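Local coordinates for protein GTP binding regulator (Thermotoga maritima, PDB 1VR8) that is of unknown function but has a fold like that of the Ran-binding protein Mog1p and may regulate a GTP-binding protein, at residues L19-I23 against K50-F54. Sequence-based numbering, arbitrary orientation.
Sequences LDTAI and KVAVF
With CG anti to its own carbonyl carbon (chi1 -63°) and the chain fully extended beyond it, K50 reaches from strand 45-56 to D20 on helix 19-24, whose CG is likewise anti to its carbonyl carbon (chi1 -78°). K50 NZ donates to D20 OD1 in a salt bridge; the 2.5 Å separation is doubtfully short and marks only a close ion pair. OD2 stands farther back, so this lysine holds the carboxylate through OD1 alone. The lysine methylenes are used as well: L19 CD2 lies 3.7 Å from K50 CD, and I23 CD1 meets K50 CB at 4.0 Å. Farther along the strand, I23 CG2 packs against A52 CB at 3.6 Å and, more loosely, against F54 CZ at 4.2 Å. The F54 ring turns its edge to the helix, with I23 O near the ring plane, 3.7 Å from CZ. F129 of helix 126-138 also meets this ring, while V65 of the neighbouring strand 59-67 touches L19 and I23. Shortening K50 to an alanine is likely to leave D20 without this cationic mate and remove the CG-to-CE methylenes packed along L19 CD2. The short helix is thus fastened to the antiparallel sheet by a partly exposed ion pair bordering a buried aliphatic and aromatic seam.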
loop_
_atom_site.group_PDB
_atom_site.type_symbol
_atom_site.label_atom_id
_atom_site.label_comp_id
_atom_site.label_asym_id
_atom_site.label_seq_id
_atom_site.Cartn_x
_atom_site.Cartn_y
_atom_site.Cartn_z
ATOM N N LEU A 19 -1.433 -3.835 12.045
ATOM C CA LEU A 19 -1.930 -3.132 10.876
ATOM C C LEU A 19 -2.194 -1.649 11.198
ATOM O O LEU A 19 -1.862 -0.741 10.417
ATOM C CB LEU A 19 -3.178 -3.821 10.342
ATOM C CG LEU A 19 -3.786 -3.156 9.096
ATOM C CD1 LEU A 19 -4.329 -4.206 8.177
ATOM C CD2 LEU A 19 -4.875 -2.206 9.489
ATOM N N ASP A 20 -2.801 -1.401 12.354
ATOM C CA ASP A 20 -3.082 -0.024 12.752
ATOM C C ASP A 20 -1.801 0.778 12.873
ATOM O O ASP A 20 -1.693 1.915 12.381
ATOM C CB ASP A 20 -3.840 -0.013 14.077
ATOM C CG ASP A 20 -5.320 -0.342 13.925
ATOM O OD1 ASP A 20 -5.806 -0.548 12.792
ATOM O OD2 ASP A 20 -6.008 -0.400 14.976
ATOM N N THR A 21 -0.803 0.199 13.521
ATOM C CA THR A 21 0.447 0.915 13.709
ATOM C C THR A 21 1.140 1.152 12.377
ATOM O O THR A 21 1.730 2.198 12.167
ATOM C CB THR A 21 1.365 0.208 14.745
ATOM O OG1 THR A 21 0.592 -0.099 15.914
ATOM C CG2 THR A 21 2.471 1.153 15.145
ATOM N N ALA A 22 0.979 0.227 11.436
ATOM C CA ALA A 22 1.507 0.397 10.091
ATOM C C ALA A 22 0.951 1.654 9.385
ATOM O O ALA A 22 1.628 2.247 8.571
ATOM C CB ALA A 22 1.232 -0.794 9.268
ATOM N N ILE A 23 -0.268 2.053 9.714
ATOM C CA ILE A 23 -0.815 3.322 9.216
ATOM C C ILE A 23 -0.296 4.507 10.018
ATOM O O ILE A 23 0.225 5.512 9.473
ATOM C CB ILE A 23 -2.355 3.286 9.287
ATOM C CG1 ILE A 23 -2.909 2.232 8.311
ATOM C CG2 ILE A 23 -2.951 4.649 9.012
ATOM C CD1 ILE A 23 -4.319 1.904 8.513
ATOM N N LYS A 50 -7.913 -1.907 5.979
ATOM C CA LYS A 50 -8.272 -0.526 6.259
ATOM C C LYS A 50 -7.788 0.351 5.143
ATOM O O LYS A 50 -6.837 0.016 4.422
ATOM C CB LYS A 50 -7.696 -0.050 7.598
ATOM C CG LYS A 50 -8.250 -0.820 8.739
ATOM C CD LYS A 50 -7.934 -0.189 10.085
ATOM C CE LYS A 50 -8.446 -1.079 11.203
ATOM N NZ LYS A 50 -8.274 -0.404 12.508
ATOM N N VAL A 51 -8.467 1.479 4.981
ATOM C CA VAL A 51 -8.007 2.555 4.134
ATOM C C VAL A 51 -7.845 3.827 4.989
ATOM O O VAL A 51 -8.717 4.160 5.799
ATOM C CB VAL A 51 -8.933 2.820 2.931
ATOM C CG1 VAL A 51 -10.333 3.133 3.371
ATOM C CG2 VAL A 51 -8.387 3.960 2.072
ATOM N N ALA A 52 -6.732 4.511 4.762
ATOM C CA ALA A 52 -6.391 5.760 5.405
ATOM C C ALA A 52 -6.195 6.826 4.374
ATOM O O ALA A 52 -5.732 6.541 3.242
ATOM C CB ALA A 52 -5.112 5.573 6.228
ATOM N N VAL A 53 -6.606 8.046 4.702
ATOM C CA VAL A 53 -6.357 9.206 3.868
ATOM C C VAL A 53 -5.360 10.123 4.560
ATOM O O VAL A 53 -5.546 10.499 5.727
ATOM C CB VAL A 53 -7.654 9.991 3.558
ATOM C CG1 VAL A 53 -7.362 11.170 2.625
ATOM C CG2 VAL A 53 -8.691 9.101 2.938
ATOM N N PHE A 54 -4.310 10.467 3.829
ATOM C CA PHE A 54 -3.305 11.405 4.299
ATOM C C PHE A 54 -3.425 12.663 3.477
ATOM O O PHE A 54 -3.440 12.618 2.250
ATOM C CB PHE A 54 -1.917 10.823 4.127
ATOM C CG PHE A 54 -1.621 9.682 5.034
ATOM C CD1 PHE A 54 -1.972 8.394 4.687
ATOM C CD2 PHE A 54 -0.946 9.897 6.220
ATOM C CE1 PHE A 54 -1.715 7.355 5.506
ATOM C CE2 PHE A 54 -0.652 8.865 7.050
ATOM C CZ PHE A 54 -1.037 7.591 6.723
#